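Local coordinates for trehalose synthase regulatory protein (Candida albicans, PDB 5HUS) that probably serves as a regulatory subunit of the trehalose synthase complex and has a C-terminal domain related to HAD-type trehalose-phosphatases, at residues 95-104 / 200-211; 167-175 / 186-195. All coordinates share one frame; numbering follows the deposited sequence.

Interaction 1: residues 95-104 / 200-211; sequences IAENGNFVKL and ISLKAIRLVLSC
Ala204 turns its methyl onto the bare backbone of Gly99, and CB of Ala204 sits 3.5 Å from Gly99 CA, tighter than usual for two carbons. Gly99, with no side chain, lets the helix come this close, and its positive phi (129°) is one that glycine readily adopts. Next to it Ile200 lays CG1 over Gly99 C at 3.6 Å and crosses the Asn100 side chain at about a right angle. Further along the helix, CG2 of Val208 meets CG1 of Val102 at 3.8 Å and Ile95 CD1 at 4.0 Å. Val102 CG1 stands anti to its own nitrogen (chi1 174°), which also brings it to Leu207. These side chains join helix 200-213 to one side of the hairpin at the antiparallel edge of the main sheet, consistent with the alpha/beta core of a HAD-type fold; here Asn100 and Phe101 face Ala96 as a classic beta bulge. The Asn100 amide is held by a bond within its own turn: ND2 donates to Glu97 O (2.8 Å), lying in that carbonyl's plane. No direct hydrogen bond spans the contact, but a water accepts from Ser201 N at 3.0 Å and donates weakly to Asn98 OD1, an oxygen that Gln196 also binds; Asn259 bonds to the Ser201 hydroxyl.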
# COMPACT_ATOMS: atom_id res chain seq x y z
N ILE A 95 -4.11 -1.17 -6.44
CA ILE A 95 -3.85 -2.21 -5.46
C ILE A 95 -4.74 -1.92 -4.25
O ILE A 95 -4.60 -0.88 -3.61
CB ILE A 95 -2.36 -2.25 -5.05
CG1 ILE A 95 -1.47 -2.40 -6.28
CG2 ILE A 95 -2.11 -3.42 -4.12
CD1 ILE A 95 0.01 -2.15 -5.98
N ALA A 96 -5.68 -2.83 -3.98
CA ALA A 96 -6.71 -2.60 -2.96
C ALA A 96 -6.42 -3.35 -1.67
O ALA A 96 -5.74 -4.38 -1.68
CB ALA A 96 -8.08 -3.00 -3.49
N GLU A 97 -6.97 -2.83 -0.57
CA GLU A 97 -6.78 -3.38 0.77
C GLU A 97 -5.32 -3.71 1.03
O GLU A 97 -4.97 -4.81 1.50
CB GLU A 97 -7.67 -4.61 0.99
CG GLU A 97 -9.16 -4.27 0.89
CD GLU A 97 -10.06 -5.31 1.53
OE1 GLU A 97 -9.71 -5.86 2.60
OE2 GLU A 97 -11.14 -5.57 0.95
N ASN A 98 -4.47 -2.75 0.69
CA ASN A 98 -3.04 -2.78 0.98
C ASN A 98 -2.31 -3.94 0.32
O ASN A 98 -1.23 -4.30 0.76
CB ASN A 98 -2.81 -2.81 2.49
CG ASN A 98 -1.43 -2.34 2.88
OD1 ASN A 98 -0.82 -2.87 3.81
ND2 ASN A 98 -0.91 -1.36 2.15
N GLY A 99 -2.89 -4.51 -0.73
CA GLY A 99 -2.20 -5.56 -1.44
C GLY A 99 -2.98 -6.84 -1.68
O GLY A 99 -2.57 -7.67 -2.48
N ASN A 100 -4.11 -7.00 -0.98
CA ASN A 100 -4.89 -8.23 -1.11
C ASN A 100 -5.48 -8.42 -2.51
O ASN A 100 -5.74 -9.55 -2.93
CB ASN A 100 -6.01 -8.26 -0.06
CG ASN A 100 -5.48 -8.55 1.32
OD1 ASN A 100 -5.19 -9.70 1.66
ND2 ASN A 100 -5.33 -7.49 2.12
N PHE A 101 -5.69 -7.32 -3.22
CA PHE A 101 -6.28 -7.36 -4.56
C PHE A 101 -5.56 -6.41 -5.49
O PHE A 101 -5.21 -5.31 -5.10
CB PHE A 101 -7.77 -7.02 -4.50
CG PHE A 101 -8.53 -7.82 -3.49
CD1 PHE A 101 -8.95 -9.11 -3.76
CD2 PHE A 101 -8.83 -7.27 -2.24
CE1 PHE A 101 -9.64 -9.85 -2.82
CE2 PHE A 101 -9.52 -8.00 -1.29
CZ PHE A 101 -9.93 -9.30 -1.58
N VAL A 102 -5.35 -6.84 -6.73
CA VAL A 102 -4.62 -6.05 -7.72
C VAL A 102 -5.40 -5.97 -9.02
O VAL A 102 -5.83 -7.00 -9.55
CB VAL A 102 -3.23 -6.65 -8.02
CG1 VAL A 102 -2.55 -5.88 -9.18
CG2 VAL A 102 -2.34 -6.65 -6.78
N LYS A 103 -5.58 -4.75 -9.52
CA LYS A 103 -6.13 -4.58 -10.86
C LYS A 103 -5.04 -3.95 -11.74
O LYS A 103 -4.76 -2.76 -11.66
CB LYS A 103 -7.41 -3.73 -10.84
CG LYS A 103 -7.99 -3.46 -12.22
CD LYS A 103 -9.38 -2.82 -12.14
CE LYS A 103 -10.42 -3.83 -11.69
NZ LYS A 103 -11.82 -3.30 -11.78
N LEU A 104 -4.42 -4.80 -12.55
CA LEU A 104 -3.38 -4.38 -13.47
C LEU A 104 -3.92 -3.36 -14.46
O LEU A 104 -5.11 -3.36 -14.77
CB LEU A 104 -2.81 -5.58 -14.22
CG LEU A 104 -2.22 -6.69 -13.34
CD1 LEU A 104 -1.96 -7.94 -14.18
CD2 LEU A 104 -0.95 -6.23 -12.65
N ILE A 200 1.57 -8.44 2.98
CA ILE A 200 0.72 -8.52 1.80
C ILE A 200 1.02 -7.35 0.83
O ILE A 200 0.94 -7.52 -0.38
CB ILE A 200 -0.80 -8.57 2.18
CG1 ILE A 200 -1.65 -8.94 0.97
CG2 ILE A 200 -1.26 -7.27 2.82
CD1 ILE A 200 -1.29 -10.27 0.34
N SER A 201 1.44 -6.20 1.36
CA SER A 201 1.79 -5.07 0.48
C SER A 201 3.07 -5.39 -0.30
O SER A 201 3.20 -5.05 -1.47
CB SER A 201 1.94 -3.77 1.27
OG SER A 201 3.03 -3.84 2.18
N LEU A 202 4.01 -6.05 0.37
CA LEU A 202 5.25 -6.46 -0.29
C LEU A 202 4.97 -7.46 -1.39
O LEU A 202 5.53 -7.37 -2.48
CB LEU A 202 6.23 -7.06 0.72
CG LEU A 202 7.10 -6.14 1.59
CD1 LEU A 202 6.27 -5.25 2.49
CD2 LEU A 202 8.07 -6.97 2.41
N LYS A 203 4.09 -8.41 -1.12
CA LYS A 203 3.75 -9.43 -2.10
C LYS A 203 3.02 -8.82 -3.30
O LYS A 203 3.23 -9.27 -4.44
CB LYS A 203 2.91 -10.54 -1.46
CG LYS A 203 3.68 -11.30 -0.39
CD LYS A 203 2.91 -12.51 0.13
CE LYS A 203 3.73 -13.25 1.18
NZ LYS A 203 3.02 -14.46 1.70
N ALA A 204 2.20 -7.81 -3.06
CA ALA A 204 1.50 -7.14 -4.16
C ALA A 204 2.48 -6.35 -5.03
O ALA A 204 2.37 -6.37 -6.26
CB ALA A 204 0.41 -6.22 -3.63
N ILE A 205 3.42 -5.66 -4.40
CA ILE A 205 4.42 -4.91 -5.14
C ILE A 205 5.24 -5.87 -5.99
O ILE A 205 5.47 -5.63 -7.18
CB ILE A 205 5.33 -4.09 -4.20
CG1 ILE A 205 4.53 -2.93 -3.59
CG2 ILE A 205 6.56 -3.56 -4.98
CD1 ILE A 205 5.26 -2.17 -2.51
N ARG A 206 5.63 -6.99 -5.40
CA ARG A 206 6.39 -8.00 -6.13
C ARG A 206 5.60 -8.55 -7.31
O ARG A 206 6.15 -8.77 -8.38
CB ARG A 206 6.80 -9.15 -5.19
CG ARG A 206 7.50 -10.29 -5.91
CD ARG A 206 7.96 -11.37 -4.94
NE ARG A 206 6.85 -12.06 -4.29
CZ ARG A 206 6.99 -13.01 -3.37
NH1 ARG A 206 8.20 -13.40 -3.00
NH2 ARG A 206 5.92 -13.58 -2.83
N LEU A 207 4.30 -8.75 -7.11
CA LEU A 207 3.44 -9.25 -8.18
C LEU A 207 3.34 -8.25 -9.34
O LEU A 207 3.49 -8.61 -10.51
CB LEU A 207 2.04 -9.57 -7.62
CG LEU A 207 0.96 -10.13 -8.56
CD1 LEU A 207 -0.06 -10.93 -7.76
CD2 LEU A 207 0.23 -9.03 -9.34
N VAL A 208 3.06 -6.99 -9.01
CA VAL A 208 2.96 -5.96 -10.04
C VAL A 208 4.29 -5.80 -10.77
O VAL A 208 4.33 -5.75 -12.00
CB VAL A 208 2.52 -4.61 -9.43
CG1 VAL A 208 2.60 -3.50 -10.46
CG2 VAL A 208 1.09 -4.74 -8.88
N LEU A 209 5.38 -5.76 -10.01
CA LEU A 209 6.71 -5.68 -10.61
C LEU A 209 6.97 -6.86 -11.55
O LEU A 209 7.41 -6.66 -12.68
CB LEU A 209 7.78 -5.60 -9.52
CG LEU A 209 9.24 -5.61 -9.99
CD1 LEU A 209 9.52 -4.49 -10.98
CD2 LEU A 209 10.17 -5.50 -8.80
N SER A 210 6.65 -8.07 -11.10
CA SER A 210 6.83 -9.27 -11.93
C SER A 210 6.05 -9.20 -13.24
O SER A 210 6.55 -9.58 -14.29
CB SER A 210 6.42 -10.53 -11.16
OG SER A 210 7.25 -10.72 -10.02
N CYS A 211 4.81 -8.72 -13.18
CA CYS A 211 3.98 -8.64 -14.36
C CYS A 211 4.60 -7.75 -15.43
O CYS A 211 4.66 -8.13 -16.60
CB CYS A 211 2.58 -8.12 -14.01
SG CYS A 211 1.60 -9.32 -13.12
O HOH W 1 1.52 -5.35 4.19

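Interaction 2: residues 167-175 / 186-195; sequences TMGETIQHI and ATLVRNSVIV
Ile172 and Ile175 press from helix 161-179 onto Ala186, Val193 and Val195, all in two neighbouring strands of a four-stranded antiparallel sheet. A helix-covered sheet of this kind, separate from the main one, is consistent with the cap domain of HAD phosphatases. The helix runs nearly along strand 192-195 (14° between their directions) and roughly antiparallel to strand 186-189. Packing is close at the Ile175 end. There CD1 of Ile175 reaches Val195 CG2 at 3.7 Å, while its CG2 branch lies against the Ala186 methyl (3.8 Å), so the side chain straddles the two residues. The CG1-CD1 branch of Ile172 passes Val193 CG1 at 3.8 Å and ends at Leu188 CB (3.7 Å), crossing that side chain at about a right angle; its other branch, CG2, meets Ala186 O at 3.7 Å. Helix 116-136 covers the same buried end, with Leu129 on Ile175 and Ile126 on Val195. Met168 is also buried and packs closely, sliding past Val193 in the opposite direction with its CB 3.7 Å from Val193 CG2. The looser side is the hairpin turn and the exposed Leu188. SD of Met168 lies 3.8 Å from Asn191 O, and the bend at chi3 (-72°) carries CE to Leu188 CD1, which stands 4.0 Å from both CE and SD of Met168.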
# COMPACT_ATOMS: atom_id res chain seq x y z
N THR A 167 -7.15 -0.81 25.65
CA THR A 167 -8.02 -1.78 25.01
C THR A 167 -7.48 -2.20 23.64
O THR A 167 -7.53 -3.37 23.28
CB THR A 167 -9.45 -1.24 24.85
OG1 THR A 167 -10.00 -0.99 26.15
CG2 THR A 167 -10.34 -2.25 24.13
N MET A 168 -6.95 -1.24 22.89
CA MET A 168 -6.39 -1.54 21.58
C MET A 168 -5.13 -2.39 21.70
O MET A 168 -4.93 -3.33 20.93
CB MET A 168 -6.10 -0.25 20.80
CG MET A 168 -7.37 0.45 20.30
SD MET A 168 -7.09 1.74 19.07
CE MET A 168 -6.35 3.03 20.08
N GLY A 169 -4.28 -2.08 22.68
CA GLY A 169 -3.08 -2.87 22.91
C GLY A 169 -3.43 -4.29 23.35
O GLY A 169 -2.77 -5.26 22.95
N GLU A 170 -4.48 -4.40 24.16
CA GLU A 170 -4.97 -5.70 24.62
C GLU A 170 -5.46 -6.52 23.43
O GLU A 170 -5.21 -7.72 23.34
CB GLU A 170 -6.08 -5.50 25.65
CG GLU A 170 -6.52 -6.75 26.37
CD GLU A 170 -7.52 -7.57 25.58
OE1 GLU A 170 -8.39 -6.97 24.90
OE2 GLU A 170 -7.42 -8.82 25.62
N THR A 171 -6.17 -5.85 22.53
CA THR A 171 -6.73 -6.47 21.34
C THR A 171 -5.65 -6.95 20.38
O THR A 171 -5.76 -8.02 19.79
CB THR A 171 -7.67 -5.48 20.62
OG1 THR A 171 -8.74 -5.12 21.50
CG2 THR A 171 -8.26 -6.11 19.36
N ILE A 172 -4.60 -6.14 20.23
CA ILE A 172 -3.45 -6.54 19.43
C ILE A 172 -2.83 -7.85 19.95
O ILE A 172 -2.53 -8.75 19.17
CB ILE A 172 -2.39 -5.43 19.41
CG1 ILE A 172 -2.87 -4.27 18.53
CG2 ILE A 172 -1.06 -5.97 18.90
CD1 ILE A 172 -1.98 -3.06 18.59
N GLN A 173 -2.65 -7.95 21.27
CA GLN A 173 -2.08 -9.16 21.86
C GLN A 173 -3.00 -10.36 21.64
O GLN A 173 -2.53 -11.45 21.30
CB GLN A 173 -1.81 -8.96 23.35
CG GLN A 173 -1.30 -10.23 24.04
CD GLN A 173 -0.77 -9.96 25.44
OE1 GLN A 173 -0.77 -8.82 25.91
NE2 GLN A 173 -0.30 -11.01 26.11
N HIS A 174 -4.29 -10.15 21.85
CA HIS A 174 -5.32 -11.17 21.66
C HIS A 174 -5.30 -11.72 20.23
O HIS A 174 -5.16 -12.93 20.01
CB HIS A 174 -6.70 -10.58 22.00
CG HIS A 174 -7.84 -11.55 21.93
ND1 HIS A 174 -9.11 -11.22 22.36
CD2 HIS A 174 -7.91 -12.83 21.49
CE1 HIS A 174 -9.91 -12.26 22.17
NE2 HIS A 174 -9.21 -13.24 21.64
N ILE A 175 -5.41 -10.83 19.25
CA ILE A 175 -5.39 -11.24 17.85
C ILE A 175 -4.07 -11.90 17.44
O ILE A 175 -4.06 -12.92 16.75
CB ILE A 175 -5.67 -10.04 16.93
CG1 ILE A 175 -7.11 -9.56 17.14
CG2 ILE A 175 -5.43 -10.40 15.47
CD1 ILE A 175 -7.40 -8.20 16.53
N ALA A 186 -2.12 -8.12 13.95
CA ALA A 186 -2.76 -6.84 14.24
C ALA A 186 -1.68 -5.80 14.54
O ALA A 186 -0.68 -6.10 15.19
CB ALA A 186 -3.70 -6.98 15.41
N THR A 187 -1.87 -4.58 14.06
CA THR A 187 -0.90 -3.51 14.29
C THR A 187 -1.63 -2.23 14.70
O THR A 187 -2.76 -2.00 14.27
CB THR A 187 -0.05 -3.25 13.04
OG1 THR A 187 0.43 -4.49 12.51
CG2 THR A 187 1.15 -2.36 13.37
N LEU A 188 -1.00 -1.42 15.54
CA LEU A 188 -1.56 -0.13 15.90
C LEU A 188 -1.14 0.91 14.88
O LEU A 188 0.05 1.16 14.69
CB LEU A 188 -1.13 0.30 17.30
CG LEU A 188 -1.74 1.63 17.76
CD1 LEU A 188 -3.20 1.44 18.15
CD2 LEU A 188 -0.94 2.24 18.91
N VAL A 189 -2.12 1.51 14.22
CA VAL A 189 -1.87 2.55 13.24
C VAL A 189 -2.74 3.74 13.58
O VAL A 189 -3.97 3.67 13.46
CB VAL A 189 -2.16 2.08 11.80
CG1 VAL A 189 -1.96 3.23 10.83
CG2 VAL A 189 -1.28 0.89 11.44
N ARG A 190 -2.10 4.83 14.00
CA ARG A 190 -2.80 6.02 14.48
C ARG A 190 -3.66 5.67 15.69
O ARG A 190 -3.15 5.28 16.74
CB ARG A 190 -3.66 6.63 13.37
CG ARG A 190 -2.89 6.99 12.11
CD ARG A 190 -2.77 8.49 11.96
NE ARG A 190 -4.06 9.15 12.18
CZ ARG A 190 -4.23 10.46 12.23
NH1 ARG A 190 -3.20 11.28 12.08
NH2 ARG A 190 -5.44 10.96 12.44
N ASN A 191 -4.97 5.81 15.53
CA ASN A 191 -5.90 5.49 16.61
C ASN A 191 -6.78 4.31 16.22
O ASN A 191 -7.98 4.31 16.47
CB ASN A 191 -6.75 6.71 16.95
CG ASN A 191 -5.92 7.93 17.25
OD1 ASN A 191 -4.89 7.85 17.93
ND2 ASN A 191 -6.34 9.08 16.73
N SER A 192 -6.16 3.31 15.61
CA SER A 192 -6.89 2.12 15.20
C SER A 192 -5.99 0.89 15.18
O SER A 192 -4.76 1.00 15.13
CB SER A 192 -7.52 2.31 13.83
OG SER A 192 -6.54 2.33 12.81
N VAL A 193 -6.61 -0.27 15.25
CA VAL A 193 -5.90 -1.53 15.06
C VAL A 193 -6.26 -2.09 13.69
O VAL A 193 -7.44 -2.28 13.40
CB VAL A 193 -6.27 -2.56 16.15
CG1 VAL A 193 -5.57 -3.89 15.90
CG2 VAL A 193 -5.93 -2.01 17.53
N ILE A 194 -5.26 -2.34 12.85
CA ILE A 194 -5.53 -2.97 11.57
C ILE A 194 -5.05 -4.42 11.56
O ILE A 194 -3.93 -4.71 11.99
CB ILE A 194 -4.90 -2.21 10.38
CG1 ILE A 194 -5.22 -2.93 9.07
CG2 ILE A 194 -3.40 -2.04 10.57
CD1 ILE A 194 -4.55 -2.33 7.87
N VAL A 195 -5.92 -5.31 11.10
CA VAL A 195 -5.61 -6.73 11.01
C VAL A 195 -5.42 -7.09 9.53
O VAL A 195 -6.33 -6.88 8.72
CB VAL A 195 -6.73 -7.60 11.65
CG1 VAL A 195 -6.32 -9.08 11.68
CG2 VAL A 195 -7.06 -7.09 13.04

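Both contacts lay a helix against paired antiparallel strands without a direct hydrogen bond between the segments, and both are largely buried, yet their settings differ. The centre of interaction 1 is about 8 Å from the centre of the chain, and it joins elements of the main sheet region; the centre of interaction 2 is about 19 Å from it, and this contact belongs to the smaller antiparallel sheet, with an exposed margin at Leu188. Interaction 1 mixes aliphatic packing with a bare glycine backbone, amides and a bridging water, whereas interaction 2 is almost wholly aliphatic apart from a thioether. Their centres are 24 Å apart and they do not touch, but strand 192-197 of interaction 2 leads into helix 200-213 of interaction 1.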